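Local coordinates for disulfide bond protein A (Staphylococcus aureus, PDB 3BCI), which probably acts as a thiol:disulfide oxidoreductase of the DsbA type, using a redox-active cysteine pair in a thioredoxin-like fold to introduce disulfides into folding proteins, at residues 106-111 with 119-124; 84-89 with 101-106; 64-69 with 133-138; 58-63 with 94-99. All blocks are in the same frame, centred on the assembly; numbering follows the deposited sequence.

All four contacts lie in or against the helices 61-74, 79-88, 100-108, 114-125 and 130-144, which the chain runs through between strands 48-53 and 152-155, as expected of the helical insertion of a DsbA-type thioredoxin fold. Contacts 1 and 2, with centres about 10 Å apart, share helix 100-108 and H106; contacts 3 and 4, about 13 Å apart, share helix 61-74. Contact 2 closes before contact 1 opens, and both fall between the two segments of contact 3, whereas contacts 3 and 4 cross along the chain. L103 and Y124 touch helix 61-74, so the four contacts adjoin one another within the helical part.

Contact 1 (106-111 with 119-124); sequences HIKQLH and KIIKDY
With CG1 of I107 anti to its carbonyl carbon (chi1 -66°) and the chain extended beyond it (chi2 169°), the terminal CD1 is carried across to I120, I121 and Y124. I120 and I121 have much the same torsions, but it is the CG2 branch of I120 and the CG1 methylene of I121 that receive I107. Its CD1 lies 3.8 Å from I120 CG2 and 3.9 Å from I121 CG1, while I107 CG2 sits 4.1 Å from both of those carbons. The third partner is the Y124 ring, approached obliquely, with I107 CD1 3.8 Å from Y124 CE2. The contact joins the C-terminal part of helix 100-108 to helix 114-125, successive helices of the helical insertion in this DsbA-type thioredoxin fold; a type I turn from K108 to H111, the latter with positive phi, follows at the end of the segment. No hydrogen bond spans the segments. The Y124 hydroxyl turns instead to D104, one helical turn before K108, and thereby ties its ring to helix 100-108. At the exposed margin the aliphatic chain of K108 runs out extended, and its CE comes within 4.2 Å of I121 CD1.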
loop_
_atom_site.group_PDB
_atom_site.type_symbol
_atom_site.label_atom_id
_atom_site.label_comp_id
_atom_site.label_asym_id
_atom_site.label_seq_id
_atom_site.Cartn_x
_atom_site.Cartn_y
_atom_site.Cartn_z
ATOM N N HIS A 106 -9.709 -8.524 7.621
ATOM C CA HIS A 106 -9.564 -8.035 6.256
ATOM C C HIS A 106 -8.905 -9.063 5.342
ATOM O O HIS A 106 -9.270 -9.194 4.172
ATOM C CB HIS A 106 -8.788 -6.719 6.261
ATOM C CG HIS A 106 -9.644 -5.532 6.570
ATOM N ND1 HIS A 106 -9.799 -4.480 5.694
ATOM C CD2 HIS A 106 -10.440 -5.260 7.632
ATOM C CE1 HIS A 106 -10.655 -3.609 6.202
ATOM N NE2 HIS A 106 -11.058 -4.058 7.375
ATOM N N ILE A 107 -7.945 -9.810 5.873
ATOM C CA ILE A 107 -7.284 -10.832 5.074
ATOM C C ILE A 107 -8.305 -11.906 4.688
ATOM O O ILE A 107 -8.336 -12.371 3.548
ATOM C CB ILE A 107 -6.109 -11.473 5.853
ATOM C CG1 ILE A 107 -5.017 -10.419 6.085
ATOM C CG2 ILE A 107 -5.543 -12.665 5.074
ATOM C CD1 ILE A 107 -3.926 -10.844 7.055
ATOM N N LYS A 108 -9.156 -12.290 5.633
ATOM C CA LYS A 108 -10.165 -13.306 5.356
ATOM C C LYS A 108 -11.216 -12.797 4.368
ATOM O O LYS A 108 -11.830 -13.584 3.648
ATOM C CB LYS A 108 -10.831 -13.762 6.661
ATOM C CG LYS A 108 -9.873 -14.483 7.606
ATOM C CD LYS A 108 -10.566 -14.948 8.876
ATOM C CE LYS A 108 -9.600 -15.699 9.779
ATOM N NZ LYS A 108 -10.255 -16.117 11.049
ATOM N N GLN A 109 -11.419 -11.483 4.331
ATOM C CA GLN A 109 -12.389 -10.892 3.407
ATOM C C GLN A 109 -11.941 -11.042 1.958
ATOM O O GLN A 109 -12.727 -10.825 1.036
ATOM C CB GLN A 109 -12.596 -9.403 3.704
ATOM C CG GLN A 109 -13.443 -9.113 4.927
ATOM C CD GLN A 109 -13.497 -7.631 5.260
ATOM O OE1 GLN A 109 -14.111 -7.232 6.248
ATOM N NE2 GLN A 109 -12.854 -6.810 4.437
ATOM N N LEU A 110 -10.675 -11.395 1.752
ATOM C CA LEU A 110 -10.162 -11.576 0.395
ATOM C C LEU A 110 -10.639 -12.912 -0.184
ATOM O O LEU A 110 -10.634 -13.117 -1.400
ATOM C CB LEU A 110 -8.633 -11.528 0.396
ATOM C CG LEU A 110 -7.993 -10.217 0.864
ATOM C CD1 LEU A 110 -6.478 -10.344 0.830
ATOM C CD2 LEU A 110 -8.452 -9.074 -0.028
ATOM N N HIS A 111 -11.038 -13.820 0.700
ATOM C CA HIS A 111 -11.534 -15.132 0.297
ATOM C C HIS A 111 -10.557 -15.941 -0.534
ATOM O O HIS A 111 -10.909 -16.476 -1.587
ATOM C CB HIS A 111 -12.854 -14.977 -0.460
ATOM C CG HIS A 111 -13.925 -14.320 0.349
ATOM N ND1 HIS A 111 -14.226 -14.715 1.636
ATOM C CD2 HIS A 111 -14.748 -13.282 0.070
ATOM C CE1 HIS A 111 -15.187 -13.947 2.115
ATOM N NE2 HIS A 111 -15.522 -13.068 1.186
ATOM N N LYS A 119 -1.176 -18.744 5.731
ATOM C CA LYS A 119 0.222 -18.405 5.464
ATOM C C LYS A 119 0.489 -16.905 5.616
ATOM O O LYS A 119 1.502 -16.495 6.180
ATOM C CB LYS A 119 0.592 -18.870 4.053
ATOM C CG LYS A 119 2.014 -18.565 3.623
ATOM C CD LYS A 119 2.310 -19.201 2.269
ATOM C CE LYS A 119 1.328 -18.730 1.200
ATOM N NZ LYS A 119 1.551 -19.421 -0.101
ATOM N N ILE A 120 -0.431 -16.091 5.110
ATOM C CA ILE A 120 -0.310 -14.637 5.192
ATOM C C ILE A 120 -0.422 -14.154 6.636
ATOM O O ILE A 120 0.387 -13.343 7.095
ATOM C CB ILE A 120 -1.413 -13.959 4.351
ATOM C CG1 ILE A 120 -1.138 -14.198 2.861
ATOM C CG2 ILE A 120 -1.502 -12.468 4.686
ATOM C CD1 ILE A 120 -2.286 -13.787 1.946
ATOM N N ILE A 121 -1.429 -14.664 7.339
ATOM C CA ILE A 121 -1.692 -14.300 8.727
ATOM C C ILE A 121 -0.511 -14.636 9.634
ATOM O O ILE A 121 -0.133 -13.842 10.491
ATOM C CB ILE A 121 -2.981 -15.010 9.226
ATOM C CG1 ILE A 121 -4.189 -14.458 8.464
ATOM C CG2 ILE A 121 -3.177 -14.799 10.709
ATOM C CD1 ILE A 121 -5.522 -15.091 8.859
ATOM N N LYS A 122 0.086 -15.805 9.436
ATOM C CA LYS A 122 1.225 -16.196 10.257
ATOM C C LYS A 122 2.489 -15.407 9.892
ATOM O O LYS A 122 3.276 -15.040 10.762
ATOM C CB LYS A 122 1.474 -17.701 10.108
ATOM C CG LYS A 122 2.583 -18.261 11.001
ATOM C CD LYS A 122 3.936 -18.224 10.319
ATOM C CE LYS A 122 4.983 -18.953 11.146
ATOM N NZ LYS A 122 6.303 -18.993 10.462
ATOM N N ASP A 123 2.675 -15.127 8.606
ATOM C CA ASP A 123 3.864 -14.407 8.169
ATOM C C ASP A 123 3.991 -12.986 8.726
ATOM O O ASP A 123 5.050 -12.616 9.225
ATOM C CB ASP A 123 3.928 -14.378 6.635
ATOM C CG ASP A 123 5.306 -13.975 6.110
ATOM O OD1 ASP A 123 5.653 -12.776 6.152
ATOM O OD2 ASP A 123 6.048 -14.871 5.658
ATOM N N TYR A 124 2.922 -12.196 8.667
ATOM C CA TYR A 124 3.001 -10.823 9.160
ATOM C C TYR A 124 3.102 -10.712 10.677
ATOM O O TYR A 124 3.433 -9.651 11.200
ATOM C CB TYR A 124 1.823 -9.986 8.626
ATOM C CG TYR A 124 0.586 -9.887 9.500
ATOM C CD1 TYR A 124 0.488 -8.920 10.500
ATOM C CD2 TYR A 124 -0.511 -10.727 9.289
ATOM C CE1 TYR A 124 -0.676 -8.786 11.268
ATOM C CE2 TYR A 124 -1.679 -10.605 10.050
ATOM C CZ TYR A 124 -1.756 -9.633 11.035
ATOM O OH TYR A 124 -2.911 -9.504 11.781
#

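Contact 2 (84-89 with 101-106)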
loop_
_atom_site.group_PDB
_atom_site.type_symbol
_atom_site.label_atom_id
_atom_site.label_comp_id
_atom_site.label_asym_id
_atom_site.label_seq_id
_atom_site.Cartn_x
_atom_site.Cartn_y
_atom_site.Cartn_z
ATOM N N LYS A 84 -7.472 -1.143 -1.062
ATOM C CA LYS A 84 -8.690 -0.346 -1.149
ATOM C C LYS A 84 -9.585 -0.577 0.062
ATOM O O LYS A 84 -10.054 0.370 0.695
ATOM C CB LYS A 84 -9.461 -0.694 -2.426
ATOM C CG LYS A 84 -10.811 0.013 -2.548
ATOM C CD LYS A 84 -11.425 -0.218 -3.919
ATOM C CE LYS A 84 -11.758 -1.684 -4.139
ATOM N NZ LYS A 84 -11.866 -2.011 -5.588
ATOM N N GLN A 85 -9.817 -1.848 0.378
ATOM C CA GLN A 85 -10.665 -2.217 1.502
ATOM C C GLN A 85 -10.102 -1.773 2.848
ATOM O O GLN A 85 -10.862 -1.444 3.761
ATOM C CB GLN A 85 -10.909 -3.731 1.499
ATOM C CG GLN A 85 -11.857 -4.193 0.391
ATOM C CD GLN A 85 -11.962 -5.709 0.286
ATOM O OE1 GLN A 85 -12.086 -6.408 1.294
ATOM N NE2 GLN A 85 -11.928 -6.221 -0.942
ATOM N N LEU A 86 -8.779 -1.754 2.981
ATOM C CA LEU A 86 -8.181 -1.333 4.243
ATOM C C LEU A 86 -8.319 0.184 4.421
ATOM O O LEU A 86 -8.682 0.655 5.497
ATOM C CB LEU A 86 -6.706 -1.751 4.316
ATOM C CG LEU A 86 -6.009 -1.513 5.667
ATOM C CD1 LEU A 86 -6.809 -2.167 6.787
ATOM C CD2 LEU A 86 -4.599 -2.093 5.632
ATOM N N PHE A 87 -8.033 0.950 3.371
ATOM C CA PHE A 87 -8.172 2.399 3.455
ATOM C C PHE A 87 -9.623 2.758 3.782
ATOM O O PHE A 87 -9.884 3.702 4.530
ATOM C CB PHE A 87 -7.770 3.067 2.133
ATOM C CG PHE A 87 -6.320 3.432 2.051
ATOM C CD1 PHE A 87 -5.517 2.914 1.043
ATOM C CD2 PHE A 87 -5.758 4.315 2.967
ATOM C CE1 PHE A 87 -4.174 3.266 0.948
ATOM C CE2 PHE A 87 -4.412 4.675 2.882
ATOM C CZ PHE A 87 -3.618 4.150 1.869
ATOM N N ALA A 88 -10.561 1.990 3.233
ATOM C CA ALA A 88 -11.989 2.228 3.459
ATOM C C ALA A 88 -12.410 2.066 4.921
ATOM O O ALA A 88 -13.419 2.625 5.345
ATOM C CB ALA A 88 -12.820 1.296 2.575
ATOM N N ALA A 89 -11.639 1.306 5.690
ATOM C CA ALA A 89 -11.964 1.082 7.097
ATOM C C ALA A 89 -11.229 2.039 8.027
ATOM O O ALA A 89 -11.331 1.929 9.246
ATOM C CB ALA A 89 -11.634 -0.358 7.477
ATOM N N GLU A 101 -6.751 -8.226 14.973
ATOM C CA GLU A 101 -8.113 -8.712 14.818
ATOM C C GLU A 101 -8.699 -8.146 13.532
ATOM O O GLU A 101 -9.238 -8.880 12.708
ATOM C CB GLU A 101 -8.990 -8.272 15.997
ATOM C CG GLU A 101 -10.400 -8.867 15.961
ATOM C CD GLU A 101 -11.361 -8.192 16.927
ATOM O OE1 GLU A 101 -10.901 -7.653 17.953
ATOM O OE2 GLU A 101 -12.583 -8.213 16.664
ATOM N N LEU A 102 -8.594 -6.830 13.365
ATOM C CA LEU A 102 -9.123 -6.180 12.171
ATOM C C LEU A 102 -8.366 -6.613 10.923
ATOM O O LEU A 102 -8.968 -6.864 9.878
ATOM C CB LEU A 102 -9.061 -4.654 12.316
ATOM C CG LEU A 102 -9.562 -3.844 11.114
ATOM C CD1 LEU A 102 -10.115 -2.507 11.580
ATOM C CD2 LEU A 102 -8.425 -3.644 10.110
ATOM N N LEU A 103 -7.043 -6.701 11.021
ATOM C CA LEU A 103 -6.254 -7.116 9.866
ATOM C C LEU A 103 -6.581 -8.556 9.456
ATOM O O LEU A 103 -6.745 -8.843 8.270
ATOM C CB LEU A 103 -4.761 -6.948 10.165
ATOM C CG LEU A 103 -4.357 -5.468 10.262
ATOM C CD1 LEU A 103 -2.969 -5.341 10.861
ATOM C CD2 LEU A 103 -4.410 -4.831 8.878
ATOM N N ASP A 104 -6.694 -9.463 10.422
ATOM C CA ASP A 104 -7.027 -10.844 10.083
ATOM C C ASP A 104 -8.394 -10.854 9.400
ATOM O O ASP A 104 -8.608 -11.565 8.416
ATOM C CB ASP A 104 -7.058 -11.731 11.336
ATOM C CG ASP A 104 -5.670 -11.996 11.898
ATOM O OD1 ASP A 104 -4.676 -11.581 11.268
ATOM O OD2 ASP A 104 -5.571 -12.627 12.971
ATOM N N LYS A 105 -9.311 -10.046 9.917
ATOM C CA LYS A 105 -10.648 -9.953 9.346
ATOM C C LYS A 105 -10.563 -9.502 7.889
ATOM O O LYS A 105 -11.252 -10.027 7.017
ATOM C CB LYS A 105 -11.492 -8.961 10.151
ATOM C CG LYS A 105 -12.887 -8.715 9.593
ATOM C CD LYS A 105 -13.729 -7.878 10.553
ATOM C CE LYS A 105 -13.204 -6.457 10.697
ATOM N NZ LYS A 105 -13.432 -5.658 9.467
ATOM N N HIS A 106 -9.709 -8.524 7.621
ATOM C CA HIS A 106 -9.564 -8.035 6.256
ATOM C C HIS A 106 -8.905 -9.063 5.342
ATOM O O HIS A 106 -9.270 -9.194 4.172
ATOM C CB HIS A 106 -8.788 -6.719 6.261
ATOM C CG HIS A 106 -9.644 -5.532 6.570
ATOM N ND1 HIS A 106 -9.799 -4.480 5.694
ATOM C CD2 HIS A 106 -10.440 -5.260 7.632
ATOM C CE1 HIS A 106 -10.655 -3.609 6.202
ATOM N NE2 HIS A 106 -11.058 -4.058 7.375
HETATM O O HOH W 1 -9.729 -7.102 2.422
#
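H106 sets its imidazole against Q85, L86 and A89, joining helices 79-88 and 100-108 of the helical insertion in the DsbA-type thioredoxin fold. The two short helical segments run roughly antiparallel, at 142°, and their axes approach to 11.0 Å, a spacing bridged by side chains. Apolar contact centres on L86. Its CG is anti to the backbone N (chi1 -173°), and CD1 is placed over one face of the H106 ring in a CH-pi contact, 4.3 Å from the ring centroid and 25° off the normal. The same methyl meets L102 CD2 at 4.0 Å and L103 CD2 at 4.2 Å, so one branch of L86 serves three residues of the facing helix. L86 also touches Y21 and W97.

At the ring edge lie A89 CB, 3.6 Å from H106 CE1, and, closer, Q85 O, 3.3 Å from H106 CE1. Polar contact across the segments is mediated by water. A single molecule donates to both sides, reaching Q85 OE1 at 2.7 Å and H106 O at 2.8 Å.

Contact 3 (64-69 with 133-138); sequences GSRASH and KAAEKD
S65, the first residue of 64-69 to touch helix 130-144, lays its hydroxyl against A135, with S65 OG 3.6 Å from A135 CB. That OG is anti to the backbone N and donates to a water, which in turn donates to A135 O, so the serine is linked to the opposite backbone through a single solvent molecule. R66 follows. Its CG packs on the same methyl, 3.6 Å from A135 CB, and the extended chain then carries the guanidinium out alongside E136. R66 NH2 and E136 OE2 remain 4.0 Å apart, too far for a salt bridge; a water in the guanidinium plane links the two side chains, accepting from R66 NE and donating to E136 OE2. W132 adds a cation-pi partner to this arginine.

One turn after S65 comes H69, whose ring is gripped in two ways. A134 CB sits over one face, 3.8 Å from the ring centroid, as a CH-pi contact. At the edge, H69 NE2 donates to D138 OD2 over 2.8 Å in a nearly straight bond (165°) lying in the ring plane. The carboxylate is tilted by 67° to that ring and is met from above its own plane. D138 OD2 also accepts from the backbone N of N53, so this oxygen holds both H69 and strand 48-53.

The helix segments cross at 119° with axes 8.4 Å apart, a close approach permitted by the small A134 and A135. The arrangement joins the first helix of the DsbA-type insertion to helix 130-144, which leads back to the thioredoxin sheet.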
loop_
_atom_site.group_PDB
_atom_site.type_symbol
_atom_site.label_atom_id
_atom_site.label_comp_id
_atom_site.label_asym_id
_atom_site.label_seq_id
_atom_site.Cartn_x
_atom_site.Cartn_y
_atom_site.Cartn_z
ATOM N N GLY A 64 -0.015 -2.836 10.320
ATOM C CA GLY A 64 -0.834 -2.815 9.123
ATOM C C GLY A 64 0.048 -2.986 7.898
ATOM O O GLY A 64 -0.326 -3.669 6.940
ATOM N N SER A 65 1.228 -2.375 7.935
ATOM C CA SER A 65 2.171 -2.462 6.825
ATOM C C SER A 65 2.651 -3.895 6.628
ATOM O O SER A 65 2.776 -4.352 5.497
ATOM C CB SER A 65 3.375 -1.550 7.066
ATOM O OG SER A 65 4.266 -1.603 5.963
ATOM N N ARG A 66 2.934 -4.598 7.722
ATOM C CA ARG A 66 3.372 -5.993 7.629
ATOM C C ARG A 66 2.297 -6.865 6.966
ATOM O O ARG A 66 2.587 -7.635 6.056
ATOM C CB ARG A 66 3.675 -6.556 9.020
ATOM C CG ARG A 66 4.881 -5.935 9.702
ATOM C CD ARG A 66 4.908 -6.306 11.177
ATOM N NE ARG A 66 5.976 -5.618 11.890
ATOM C CZ ARG A 66 5.947 -5.353 13.192
ATOM N NH1 ARG A 66 4.904 -5.719 13.923
ATOM N NH2 ARG A 66 6.962 -4.721 13.760
ATOM N N ALA A 67 1.057 -6.749 7.433
ATOM C CA ALA A 67 -0.036 -7.537 6.872
ATOM C C ALA A 67 -0.178 -7.220 5.390
ATOM O O ALA A 67 -0.384 -8.117 4.570
ATOM C CB ALA A 67 -1.343 -7.232 7.603
ATOM N N SER A 68 -0.060 -5.937 5.058
ATOM C CA SER A 68 -0.164 -5.480 3.677
ATOM C C SER A 68 0.912 -6.135 2.813
ATOM O O SER A 68 0.628 -6.636 1.720
ATOM C CB SER A 68 -0.022 -3.953 3.624
ATOM O OG SER A 68 -0.140 -3.467 2.298
ATOM N N HIS A 69 2.150 -6.131 3.303
ATOM C CA HIS A 69 3.256 -6.737 2.565
ATOM C C HIS A 69 3.109 -8.255 2.461
ATOM O O HIS A 69 3.534 -8.857 1.473
ATOM C CB HIS A 69 4.595 -6.373 3.215
ATOM C CG HIS A 69 5.139 -5.055 2.758
ATOM N ND1 HIS A 69 5.682 -4.869 1.505
ATOM C CD2 HIS A 69 5.178 -3.844 3.367
ATOM C CE1 HIS A 69 6.032 -3.603 1.360
ATOM N NE2 HIS A 69 5.736 -2.959 2.476
ATOM N N LYS A 133 10.351 -7.784 7.451
ATOM C CA LYS A 133 11.499 -7.041 6.955
ATOM C C LYS A 133 11.083 -6.005 5.926
ATOM O O LYS A 133 11.598 -4.888 5.916
ATOM C CB LYS A 133 12.521 -8.002 6.359
ATOM C CG LYS A 133 13.197 -8.842 7.423
ATOM C CD LYS A 133 14.213 -9.801 6.847
ATOM C CE LYS A 133 14.988 -10.461 7.976
ATOM N NZ LYS A 133 15.924 -11.506 7.485
ATOM N N ALA A 134 10.138 -6.380 5.072
ATOM C CA ALA A 134 9.638 -5.481 4.042
ATOM C C ALA A 134 9.024 -4.234 4.668
ATOM O O ALA A 134 9.273 -3.123 4.209
ATOM C CB ALA A 134 8.602 -6.202 3.174
ATOM N N ALA A 135 8.234 -4.416 5.721
ATOM C CA ALA A 135 7.593 -3.284 6.379
ATOM C C ALA A 135 8.655 -2.336 6.934
ATOM O O ALA A 135 8.532 -1.121 6.809
ATOM C CB ALA A 135 6.663 -3.772 7.491
ATOM N N GLU A 136 9.702 -2.895 7.533
ATOM C CA GLU A 136 10.787 -2.086 8.075
ATOM C C GLU A 136 11.531 -1.360 6.957
ATOM O O GLU A 136 11.820 -0.172 7.065
ATOM C CB GLU A 136 11.785 -2.962 8.841
ATOM C CG GLU A 136 11.273 -3.524 10.162
ATOM C CD GLU A 136 10.836 -2.440 11.133
ATOM O OE1 GLU A 136 11.511 -1.387 11.187
ATOM O OE2 GLU A 136 9.828 -2.647 11.849
ATOM N N LYS A 137 11.835 -2.086 5.885
ATOM C CA LYS A 137 12.565 -1.532 4.754
ATOM C C LYS A 137 11.854 -0.326 4.145
ATOM O O LYS A 137 12.505 0.630 3.720
ATOM C CB LYS A 137 12.775 -2.609 3.684
ATOM C CG LYS A 137 13.736 -2.197 2.574
ATOM C CD LYS A 137 13.815 -3.247 1.474
ATOM C CE LYS A 137 14.842 -2.858 0.414
ATOM N NZ LYS A 137 14.869 -3.822 -0.726
ATOM N N ASP A 138 10.524 -0.368 4.104
ATOM C CA ASP A 138 9.746 0.744 3.555
ATOM C C ASP A 138 10.118 2.065 4.226
ATOM O O ASP A 138 10.187 3.108 3.578
ATOM C CB ASP A 138 8.250 0.499 3.746
ATOM C CG ASP A 138 7.601 -0.156 2.542
ATOM O OD1 ASP A 138 8.330 -0.603 1.624
ATOM O OD2 ASP A 138 6.356 -0.230 2.520
HETATM O O HOH W 2 6.208 0.158 6.553
HETATM O O HOH W 3 8.292 -4.606 10.622
#

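Contact 4 (58-63 with 94-99)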
loop_
_atom_site.group_PDB
_atom_site.type_symbol
_atom_site.label_atom_id
_atom_site.label_comp_id
_atom_site.label_asym_id
_atom_site.label_seq_id
_atom_site.Cartn_x
_atom_site.Cartn_y
_atom_site.Cartn_z
ATOM N N GLY A 58 1.608 5.955 14.359
ATOM C CA GLY A 58 1.247 5.131 15.501
ATOM C C GLY A 58 1.902 3.765 15.470
ATOM O O GLY A 58 2.319 3.295 14.415
ATOM N N LYS A 59 1.975 3.116 16.629
ATOM C CA LYS A 59 2.603 1.804 16.729
ATOM C C LYS A 59 1.884 0.724 15.932
ATOM O O LYS A 59 2.463 -0.316 15.642
ATOM C CB LYS A 59 2.709 1.378 18.198
ATOM C CG LYS A 59 1.399 1.438 18.950
ATOM C CD LYS A 59 1.551 1.067 20.426
ATOM C CE LYS A 59 1.579 -0.442 20.661
ATOM N NZ LYS A 59 2.900 -1.073 20.391
ATOM N N ASP A 60 0.629 0.969 15.572
ATOM C CA ASP A 60 -0.129 -0.005 14.802
ATOM C C ASP A 60 0.078 0.166 13.294
ATOM O O ASP A 60 -0.296 -0.706 12.513
ATOM C CB ASP A 60 -1.618 0.091 15.151
ATOM C CG ASP A 60 -2.197 1.466 14.889
ATOM O OD1 ASP A 60 -1.579 2.472 15.306
ATOM O OD2 ASP A 60 -3.281 1.539 14.275
ATOM N N SER A 61 0.677 1.284 12.892
ATOM C CA SER A 61 0.934 1.551 11.476
ATOM C C SER A 61 1.807 0.470 10.860
ATOM O O SER A 61 1.517 -0.032 9.778
ATOM C CB SER A 61 1.632 2.905 11.289
ATOM O OG SER A 61 0.701 3.972 11.243
ATOM N N ILE A 62 2.877 0.115 11.560
ATOM C CA ILE A 62 3.812 -0.896 11.083
ATOM C C ILE A 62 3.160 -2.274 11.008
ATOM O O ILE A 62 3.518 -3.091 10.157
ATOM C CB ILE A 62 5.064 -0.962 12.001
ATOM C CG1 ILE A 62 6.174 -1.771 11.328
ATOM C CG2 ILE A 62 4.697 -1.581 13.347
ATOM C CD1 ILE A 62 6.733 -1.116 10.066
ATOM N N VAL A 63 2.207 -2.534 11.899
ATOM C CA VAL A 63 1.527 -3.823 11.906
ATOM C C VAL A 63 0.684 -3.921 10.641
ATOM O O VAL A 63 0.668 -4.955 9.971
ATOM C CB VAL A 63 0.611 -3.988 13.146
ATOM C CG1 VAL A 63 -0.064 -5.349 13.110
ATOM C CG2 VAL A 63 1.431 -3.855 14.427
ATOM N N ASN A 94 -5.562 8.856 15.596
ATOM C CA ASN A 94 -5.061 8.835 16.966
ATOM C C ASN A 94 -5.402 7.514 17.642
ATOM O O ASN A 94 -4.931 7.227 18.742
ATOM C CB ASN A 94 -5.611 10.012 17.769
ATOM C CG ASN A 94 -5.025 11.337 17.321
ATOM O OD1 ASN A 94 -3.802 11.488 17.224
ATOM N ND2 ASN A 94 -5.891 12.306 17.047
ATOM N N LYS A 95 -6.220 6.712 16.971
ATOM C CA LYS A 95 -6.610 5.402 17.477
ATOM C C LYS A 95 -5.690 4.355 16.861
ATOM O O LYS A 95 -5.270 4.492 15.710
ATOM C CB LYS A 95 -8.041 5.059 17.063
ATOM C CG LYS A 95 -9.143 5.872 17.711
ATOM C CD LYS A 95 -10.480 5.496 17.083
ATOM C CE LYS A 95 -11.654 6.153 17.788
ATOM N NZ LYS A 95 -11.859 5.597 19.154
ATOM N N GLU A 96 -5.376 3.313 17.622
ATOM C CA GLU A 96 -4.546 2.235 17.103
ATOM C C GLU A 96 -5.536 1.214 16.549
ATOM O O GLU A 96 -5.649 0.100 17.057
ATOM C CB GLU A 96 -3.708 1.605 18.219
ATOM C CG GLU A 96 -2.921 2.608 19.045
ATOM C CD GLU A 96 -1.979 1.941 20.029
ATOM O OE1 GLU A 96 -2.242 0.783 20.417
ATOM O OE2 GLU A 96 -0.981 2.580 20.423
ATOM N N TRP A 97 -6.260 1.615 15.506
ATOM C CA TRP A 97 -7.268 0.762 14.896
ATOM C C TRP A 97 -6.737 -0.392 14.047
ATOM O O TRP A 97 -7.485 -1.319 13.736
ATOM C CB TRP A 97 -8.234 1.604 14.056
ATOM C CG TRP A 97 -7.596 2.324 12.898
ATOM C CD1 TRP A 97 -6.946 3.526 12.931
ATOM C CD2 TRP A 97 -7.556 1.886 11.533
ATOM N NE1 TRP A 97 -6.507 3.863 11.670
ATOM C CE2 TRP A 97 -6.867 2.873 10.795
ATOM C CE3 TRP A 97 -8.035 0.751 10.864
ATOM C CZ2 TRP A 97 -6.647 2.763 9.413
ATOM C CZ3 TRP A 97 -7.817 0.640 9.494
ATOM C CH2 TRP A 97 -7.127 1.642 8.784
ATOM N N LEU A 98 -5.461 -0.345 13.666
ATOM C CA LEU A 98 -4.883 -1.422 12.861
ATOM C C LEU A 98 -4.465 -2.589 13.752
ATOM O O LEU A 98 -3.287 -2.914 13.871
ATOM C CB LEU A 98 -3.681 -0.915 12.052
ATOM C CG LEU A 98 -4.030 -0.018 10.859
ATOM C CD1 LEU A 98 -2.780 0.681 10.346
ATOM C CD2 LEU A 98 -4.669 -0.868 9.760
ATOM N N THR A 99 -5.457 -3.220 14.369
ATOM C CA THR A 99 -5.232 -4.354 15.255
ATOM C C THR A 99 -5.115 -5.643 14.443
ATOM O O THR A 99 -5.524 -5.699 13.286
ATOM C CB THR A 99 -6.401 -4.510 16.237
ATOM O OG1 THR A 99 -7.593 -4.826 15.507
ATOM C CG2 THR A 99 -6.629 -3.205 17.011
#
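D60 and L98 form the tight part of this contact, their CA atoms being 5.3 Å apart. The D60 carboxyl group takes the crowded position between its backbone N and carbonyl carbon (chi1 59°), which brings OD2 up to the backbone of 96-98. There D60 OD2 accepts from L98 N at 2.9 Å, through its anti lone pair and with an N-H...O angle of 160°. W97 N is also near but badly angled for a bond. E96 CA closes in on the same oxygen at 3.2 Å, and L98 CB at 3.3 Å, so the buried acceptor is wrapped by the loop. D60 OD1 faces another way, to a salt bridge with K22, whose ammonium also reaches K95 O; this lysine therefore ties both segments together and probably helps to keep D60 ionised.

Segment 58-63 leads into helix 61-74, the first of the helices inserted into the thioredoxin fold in DsbA-type proteins, and 94-99 is the loop before helix 100-108, where T99 is the N-cap. E96 and L98 are each the centre of an inverse gamma turn. The apolar side of the junction is built by L98: its CD1 rests 4.0 Å from S61 CA, and its CG lies over the indole face of neighbouring W97. V63 meets only the carbonyl oxygen of L98, more loosely, at 4.1 Å from CB.

On the solvent side K59 and E96 are both exposed and make no salt bridge, the bends at chi3 and chi4 leaving K59 NZ 5.3 Å from E96 OE2. The carboxylate is modelled too close to the aliphatic part of K59, so the detail of their fit is doubtful.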